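Long-range contacts in tyrosine--tRNA ligase (Pyrococcus horikoshii, PDB 2CYC), which catalyses the ATP-dependent activation of tyrosine and its transfer to the acceptor end of tRNA(Tyr), as a homodimeric class I synthetase: residues His26-Leu34 / His211-Val219; Met170-Tyr178 / Gln190-Ala201. All blocks are in the same frame, centred on the assembly; numbering follows the deposited sequence.

How the contacts relate
Along the chain the four segments run 26-34, 170-178, 190-201, 211-219, so contact 1 brackets contact 2; their centres lie about 17 Å apart. Contact 2 packs helix 164-178 against helix 191-200, with strand 183-187 between them in sequence. That strand runs parallel to strand 214-223, which supplies one side of contact 1, while helix 21-30 supplies the other. The two contacts meet where Ala201 CB lies 3.5 Å from Leu216 O and Ile198 CG1 lies 3.5 Å from Pro218 O. Contact 2 carries Gln172, Asp175 and Gln190 of the tyrosine pocket, whereas contact 1 ties the C-terminal end of helix 21-30 to the hairpin of strands 209-211 and 214-223.

Contact 1 of 2, residues His26-Leu34 / His211-Val219; sequences HLFEIGAPL and HEGEKLKPV
Leu27 and Leu216 lie side by side, pointing opposite ways, at the apolar centre, CD2 of Leu27 lying 3.9 Å from CD1 of Leu216. The other branch of Leu27, CD1, rests 3.6 Å from Val219 CG2. Leu216 spreads its two methyls: CD1 also meets Ala32 CB at 3.7 Å, while CD2 faces Ile30 CD1. Farther out comes the His211 ring; a chi1 of -177°, CG anti to the backbone N, carries it out to Ala32 and the Ile30 carbonyl. Ala32 CA stands almost squarely over its centre, 3.6 Å from the centroid, a CH-pi contact; Glu212 CG covers the opposite face near the rim, and Pro33 CD approaches ND1. At the polar edge His211 NE2 donates to Ile30 O at 3.0 Å, arriving from above the carbonyl plane with an N-H...O angle of 151°. Ile30 precedes Gly31, whose positive phi belongs to the Schellman motif ending helix 21-30. A water lies 3.0 Å from both Ile30 O and Glu212 OE1 and can donate to either, but with other acceptors near, its two protons may not serve both. Thus the type I' turn from His211 to Glu214 brings up an imidazole that must carry a proton on NE2, a side-chain donor for a helix C-terminal carbonyl.

Contact 2 of 2, residues Met170-Tyr178 / Gln190-Ala201; sequences MMQVADIFY and QRKAHVIAIEVA. With TYR (tyrosine), chain C.
The Rossmann-fold core of this class I synthetase contributes two consecutive helices here, 164-178 and 191-200, joined through strand 183-187 and crossing at -56° beside the tyrosine pocket. Val173 is the knob in a hole made by Ala193, Ile196, Ala197 and Val200; its CG2 reaches Ala193 O at 3.5 Å, and CG1 lies against Ala197. One turn on, the Phe177 ring presents its edge to a backbone carbonyl, CZ being 3.2 Å from Ala197 O, and CE1 touches Ala201 CB. Toward the pocket, Gln172 CG is anti to the backbone N (chi1 -175°) and the chain runs on extended to Gln190. Gln172 NE2 donates to Gln190 OE1 at 3.2 Å, on a lone pair and in the carbonyl plane, the two amides lying nearly coplanar. The ligand amino group donates to both amide oxygens, Gln172 OE1 and Gln190 OE1. A leucine in place of Gln172 would probably leave Gln190 OE1 without this N-H and the ligand amino group with one acceptor fewer. His194, bonded through ND1 to His222, shares a water with Gln172 NE2. At the far end of the ligand, its phenol OH donates to Asp175 OD2 at 2.5 Å.

Contact 1 of 2, residues His26-Leu34 / His211-Val219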
# COMPACT_ATOMS: atom_id res chain seq x y z
N HIS A 26 11.70 27.89 14.25
CA HIS A 26 10.30 28.11 14.52
C HIS A 26 9.83 27.10 15.57
O HIS A 26 9.19 27.46 16.56
CB HIS A 26 9.50 27.95 13.22
CG HIS A 26 8.02 28.06 13.40
ND1 HIS A 26 7.41 29.18 13.92
CD2 HIS A 26 7.02 27.19 13.10
CE1 HIS A 26 6.10 28.99 13.94
NE2 HIS A 26 5.84 27.79 13.44
N LEU A 27 10.15 25.82 15.36
CA LEU A 27 9.74 24.79 16.32
C LEU A 27 10.31 25.06 17.71
O LEU A 27 9.61 24.88 18.70
CB LEU A 27 10.18 23.40 15.85
CG LEU A 27 9.58 22.87 14.55
CD1 LEU A 27 9.83 21.37 14.46
CD2 LEU A 27 8.09 23.16 14.50
N PHE A 28 11.57 25.47 17.79
CA PHE A 28 12.18 25.77 19.08
C PHE A 28 11.46 26.94 19.75
O PHE A 28 11.10 26.86 20.92
CB PHE A 28 13.67 26.13 18.91
CG PHE A 28 14.59 24.94 18.79
CD1 PHE A 28 15.72 25.00 17.98
CD2 PHE A 28 14.33 23.76 19.49
CE1 PHE A 28 16.60 23.91 17.87
CE2 PHE A 28 15.20 22.66 19.39
CZ PHE A 28 16.33 22.74 18.58
N GLU A 29 11.23 28.00 18.99
CA GLU A 29 10.57 29.20 19.51
C GLU A 29 9.14 29.02 20.00
O GLU A 29 8.78 29.55 21.04
CB GLU A 29 10.61 30.32 18.47
CG GLU A 29 11.99 30.95 18.31
CD GLU A 29 12.01 32.12 17.34
OE1 GLU A 29 13.12 32.66 17.08
OE2 GLU A 29 10.93 32.49 16.83
N ILE A 30 8.33 28.27 19.26
CA ILE A 30 6.94 28.07 19.65
C ILE A 30 6.77 26.98 20.70
O ILE A 30 5.67 26.73 21.17
CB ILE A 30 6.07 27.73 18.43
CG1 ILE A 30 6.47 26.35 17.88
CG2 ILE A 30 6.23 28.81 17.36
CD1 ILE A 30 5.81 25.99 16.57
N GLY A 31 7.87 26.34 21.06
CA GLY A 31 7.81 25.28 22.05
C GLY A 31 7.08 24.04 21.56
O GLY A 31 6.43 23.34 22.34
N ALA A 32 7.18 23.76 20.27
CA ALA A 32 6.53 22.57 19.73
C ALA A 32 7.18 21.31 20.29
O ALA A 32 8.33 21.35 20.75
CB ALA A 32 6.63 22.58 18.21
N PRO A 33 6.46 20.19 20.30
CA PRO A 33 7.05 18.95 20.82
C PRO A 33 8.27 18.58 19.98
O PRO A 33 8.28 18.79 18.77
CB PRO A 33 5.92 17.92 20.68
CG PRO A 33 5.07 18.49 19.57
CD PRO A 33 5.06 19.97 19.90
N LEU A 34 9.30 18.05 20.63
CA LEU A 34 10.53 17.67 19.94
C LEU A 34 10.74 16.17 20.03
O LEU A 34 11.36 15.66 20.97
CB LEU A 34 11.73 18.41 20.54
CG LEU A 34 11.65 19.94 20.46
CD1 LEU A 34 12.79 20.59 21.23
CD2 LEU A 34 11.67 20.36 19.01
N HIS A 211 0.08 21.66 16.80
CA HIS A 211 0.60 22.38 17.95
C HIS A 211 -0.08 23.73 17.99
O HIS A 211 -0.01 24.51 17.03
CB HIS A 211 2.12 22.56 17.86
CG HIS A 211 2.71 23.24 19.05
ND1 HIS A 211 2.74 22.65 20.30
CD2 HIS A 211 3.26 24.47 19.21
CE1 HIS A 211 3.28 23.48 21.17
NE2 HIS A 211 3.60 24.60 20.53
N GLU A 212 -0.75 24.00 19.11
CA GLU A 212 -1.45 25.27 19.30
C GLU A 212 -2.29 25.65 18.09
O GLU A 212 -2.19 26.76 17.57
CB GLU A 212 -0.43 26.36 19.62
CG GLU A 212 0.51 25.95 20.74
CD GLU A 212 1.45 27.05 21.18
OE1 GLU A 212 1.90 27.85 20.33
OE2 GLU A 212 1.76 27.10 22.39
N GLY A 213 -3.12 24.71 17.65
CA GLY A 213 -4.00 24.93 16.53
C GLY A 213 -3.37 24.91 15.15
O GLY A 213 -4.06 25.10 14.15
N GLU A 214 -2.07 24.67 15.06
CA GLU A 214 -1.42 24.66 13.75
C GLU A 214 -0.83 23.31 13.34
O GLU A 214 -0.25 22.59 14.16
CB GLU A 214 -0.33 25.73 13.70
CG GLU A 214 -0.84 27.15 13.91
CD GLU A 214 -1.77 27.63 12.80
OE1 GLU A 214 -2.32 28.75 12.93
OE2 GLU A 214 -1.95 26.90 11.80
N LYS A 215 -0.96 22.99 12.05
CA LYS A 215 -0.40 21.76 11.53
C LYS A 215 1.05 22.08 11.20
O LYS A 215 1.33 22.99 10.43
CB LYS A 215 -1.14 21.30 10.27
CG LYS A 215 -2.49 20.65 10.57
CD LYS A 215 -3.14 20.11 9.29
CE LYS A 215 -4.49 19.46 9.60
NZ LYS A 215 -5.09 18.86 8.38
N LEU A 216 1.96 21.32 11.79
CA LEU A 216 3.38 21.54 11.58
C LEU A 216 4.00 20.63 10.54
O LEU A 216 3.44 19.60 10.18
CB LEU A 216 4.13 21.33 12.90
CG LEU A 216 3.69 22.09 14.14
CD1 LEU A 216 4.58 21.66 15.31
CD2 LEU A 216 3.78 23.60 13.89
N LYS A 217 5.17 21.04 10.06
CA LYS A 217 5.94 20.27 9.11
C LYS A 217 7.13 19.76 9.90
O LYS A 217 7.78 20.53 10.62
CB LYS A 217 6.43 21.15 7.95
CG LYS A 217 5.32 21.62 7.03
CD LYS A 217 5.84 22.49 5.90
CE LYS A 217 4.68 22.98 5.04
NZ LYS A 217 5.11 23.79 3.86
N PRO A 218 7.43 18.47 9.81
CA PRO A 218 8.59 18.00 10.57
C PRO A 218 9.85 18.57 9.95
O PRO A 218 9.87 18.91 8.76
CB PRO A 218 8.51 16.48 10.42
CG PRO A 218 7.89 16.32 9.04
CD PRO A 218 6.79 17.36 9.08
N VAL A 219 10.90 18.67 10.75
CA VAL A 219 12.20 19.14 10.31
C VAL A 219 13.02 17.90 9.95
O VAL A 219 13.09 16.95 10.73
CB VAL A 219 12.93 19.90 11.44
CG1 VAL A 219 14.37 20.18 11.05
CG2 VAL A 219 12.20 21.21 11.74
O HOH W 1 4.11 29.12 21.92

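Contact 2 of 2, residues Met170-Tyr178 / Gln190-Ala201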
# COMPACT_ATOMS: atom_id res chain seq x y z
N MET A 170 5.80 4.72 1.51
CA MET A 170 4.65 5.35 2.13
C MET A 170 4.61 4.97 3.61
O MET A 170 4.11 5.73 4.45
CB MET A 170 3.36 4.92 1.40
CG MET A 170 3.32 5.43 -0.05
SD MET A 170 3.34 7.25 -0.18
CE MET A 170 5.13 7.60 -0.32
N MET A 171 5.15 3.81 3.94
CA MET A 171 5.20 3.37 5.33
C MET A 171 6.24 4.23 6.08
O MET A 171 6.03 4.59 7.24
CB MET A 171 5.61 1.90 5.42
CG MET A 171 4.52 0.91 5.02
SD MET A 171 5.20 -0.75 4.80
CE MET A 171 5.77 -1.12 6.50
N GLN A 172 7.34 4.57 5.41
CA GLN A 172 8.38 5.38 6.04
C GLN A 172 7.83 6.76 6.36
O GLN A 172 8.11 7.31 7.43
CB GLN A 172 9.63 5.51 5.14
CG GLN A 172 10.81 6.27 5.82
CD GLN A 172 12.17 5.91 5.24
OE1 GLN A 172 12.33 4.86 4.62
NE2 GLN A 172 13.17 6.77 5.47
N VAL A 173 7.05 7.32 5.45
CA VAL A 173 6.47 8.63 5.71
C VAL A 173 5.45 8.54 6.86
O VAL A 173 5.44 9.39 7.75
CB VAL A 173 5.80 9.20 4.44
CG1 VAL A 173 5.05 10.48 4.76
CG2 VAL A 173 6.88 9.48 3.40
N ALA A 174 4.62 7.51 6.83
CA ALA A 174 3.61 7.28 7.87
C ALA A 174 4.25 7.08 9.24
O ALA A 174 3.73 7.54 10.26
CB ALA A 174 2.74 6.07 7.50
N ASP A 175 5.40 6.40 9.26
CA ASP A 175 6.12 6.17 10.51
C ASP A 175 6.40 7.50 11.19
O ASP A 175 6.39 7.60 12.42
CB ASP A 175 7.46 5.49 10.25
CG ASP A 175 7.31 4.08 9.73
OD1 ASP A 175 6.25 3.47 9.95
OD2 ASP A 175 8.27 3.59 9.10
N ILE A 176 6.67 8.53 10.38
CA ILE A 176 6.97 9.84 10.93
C ILE A 176 5.75 10.47 11.60
O ILE A 176 5.80 10.86 12.77
CB ILE A 176 7.50 10.79 9.81
CG1 ILE A 176 8.91 10.36 9.40
CG2 ILE A 176 7.48 12.25 10.30
CD1 ILE A 176 9.45 11.04 8.14
N PHE A 177 4.65 10.54 10.88
CA PHE A 177 3.46 11.16 11.43
C PHE A 177 2.78 10.38 12.53
O PHE A 177 2.28 10.97 13.49
CB PHE A 177 2.50 11.49 10.29
CG PHE A 177 3.05 12.53 9.36
CD1 PHE A 177 3.08 13.87 9.74
CD2 PHE A 177 3.64 12.16 8.16
CE1 PHE A 177 3.71 14.83 8.95
CE2 PHE A 177 4.28 13.11 7.35
CZ PHE A 177 4.31 14.45 7.75
N TYR A 178 2.78 9.06 12.42
CA TYR A 178 2.14 8.24 13.44
C TYR A 178 2.82 8.38 14.81
O TYR A 178 2.15 8.34 15.84
CB TYR A 178 2.15 6.77 13.04
CG TYR A 178 1.23 5.95 13.90
CD1 TYR A 178 -0.15 5.95 13.68
CD2 TYR A 178 1.73 5.17 14.95
CE1 TYR A 178 -1.00 5.20 14.47
CE2 TYR A 178 0.89 4.42 15.75
CZ TYR A 178 -0.48 4.44 15.50
OH TYR A 178 -1.31 3.67 16.26
N GLN A 190 18.14 9.06 2.43
CA GLN A 190 16.73 8.90 2.77
C GLN A 190 15.96 10.20 2.58
O GLN A 190 14.76 10.23 2.81
CB GLN A 190 16.59 8.49 4.24
CG GLN A 190 17.35 7.23 4.62
CD GLN A 190 16.91 6.06 3.79
OE1 GLN A 190 15.74 5.67 3.82
NE2 GLN A 190 17.85 5.48 3.05
N ARG A 191 16.64 11.26 2.14
CA ARG A 191 16.01 12.57 2.01
C ARG A 191 14.73 12.65 1.20
O ARG A 191 13.85 13.46 1.49
CB ARG A 191 17.02 13.62 1.51
CG ARG A 191 17.34 13.55 0.01
CD ARG A 191 18.43 14.56 -0.33
NE ARG A 191 18.02 15.93 -0.01
CZ ARG A 191 17.21 16.66 -0.77
NH1 ARG A 191 16.89 17.89 -0.39
NH2 ARG A 191 16.75 16.17 -1.91
N LYS A 192 14.60 11.80 0.18
CA LYS A 192 13.40 11.83 -0.64
C LYS A 192 12.14 11.59 0.19
O LYS A 192 11.12 12.24 -0.03
CB LYS A 192 13.48 10.79 -1.75
CG LYS A 192 14.37 11.20 -2.91
CD LYS A 192 14.48 10.07 -3.91
CE LYS A 192 15.41 10.43 -5.06
NZ LYS A 192 15.48 9.28 -6.01
N ALA A 193 12.22 10.66 1.13
CA ALA A 193 11.06 10.34 1.97
C ALA A 193 10.69 11.53 2.84
O ALA A 193 9.51 11.78 3.12
CB ALA A 193 11.36 9.13 2.85
N HIS A 194 11.70 12.27 3.27
CA HIS A 194 11.47 13.43 4.12
C HIS A 194 10.92 14.61 3.32
O HIS A 194 10.11 15.39 3.83
CB HIS A 194 12.77 13.76 4.87
CG HIS A 194 13.15 12.72 5.88
ND1 HIS A 194 14.37 12.72 6.54
CD2 HIS A 194 12.46 11.66 6.37
CE1 HIS A 194 14.40 11.71 7.39
NE2 HIS A 194 13.25 11.06 7.31
N VAL A 195 11.32 14.74 2.06
CA VAL A 195 10.80 15.82 1.22
C VAL A 195 9.29 15.58 1.01
O VAL A 195 8.50 16.52 1.01
CB VAL A 195 11.53 15.88 -0.15
CG1 VAL A 195 10.88 16.95 -1.05
CG2 VAL A 195 13.00 16.20 0.06
N ILE A 196 8.90 14.32 0.85
CA ILE A 196 7.49 13.99 0.68
C ILE A 196 6.75 14.26 2.00
O ILE A 196 5.67 14.85 2.01
CB ILE A 196 7.32 12.51 0.27
CG1 ILE A 196 7.90 12.28 -1.13
CG2 ILE A 196 5.85 12.13 0.31
CD1 ILE A 196 8.07 10.82 -1.52
N ALA A 197 7.34 13.84 3.11
CA ALA A 197 6.74 14.06 4.41
C ALA A 197 6.44 15.55 4.62
O ALA A 197 5.37 15.91 5.09
CB ALA A 197 7.68 13.56 5.50
N ILE A 198 7.39 16.40 4.27
CA ILE A 198 7.21 17.83 4.43
C ILE A 198 6.10 18.35 3.52
O ILE A 198 5.31 19.18 3.94
CB ILE A 198 8.54 18.57 4.19
CG1 ILE A 198 9.49 18.27 5.35
CG2 ILE A 198 8.31 20.06 4.06
CD1 ILE A 198 10.94 18.68 5.10
N GLU A 199 6.04 17.83 2.29
CA GLU A 199 5.00 18.23 1.33
C GLU A 199 3.56 17.86 1.77
O GLU A 199 2.63 18.64 1.57
CB GLU A 199 5.25 17.57 -0.03
CG GLU A 199 6.17 18.35 -0.97
CD GLU A 199 6.56 17.55 -2.20
OE1 GLU A 199 5.72 16.78 -2.71
OE2 GLU A 199 7.72 17.69 -2.66
N VAL A 200 3.38 16.68 2.36
CA VAL A 200 2.03 16.26 2.76
C VAL A 200 1.65 16.57 4.21
O VAL A 200 0.49 16.38 4.58
CB VAL A 200 1.84 14.73 2.56
CG1 VAL A 200 2.20 14.33 1.11
CG2 VAL A 200 2.70 13.95 3.58
N ALA A 201 2.60 17.03 5.01
CA ALA A 201 2.34 17.29 6.44
C ALA A 201 1.03 17.99 6.79
O ALA A 201 0.28 17.53 7.65
CB ALA A 201 3.51 18.06 7.05
N TYR C . 14.74 3.26 4.63
CA TYR C . 15.69 3.23 5.78
C TYR C . 17.01 2.58 5.37
O TYR C . 17.07 2.03 4.25
CB TYR C . 15.08 2.45 6.96
CG TYR C . 13.84 3.11 7.54
CD1 TYR C . 13.90 4.39 8.10
CD2 TYR C . 12.60 2.46 7.53
CE1 TYR C . 12.75 5.00 8.63
CE2 TYR C . 11.46 3.05 8.06
CZ TYR C . 11.54 4.32 8.61
OH TYR C . 10.40 4.91 9.12
OXT TYR C . 17.97 2.63 6.17
O HOH W 2 12.80 8.52 7.92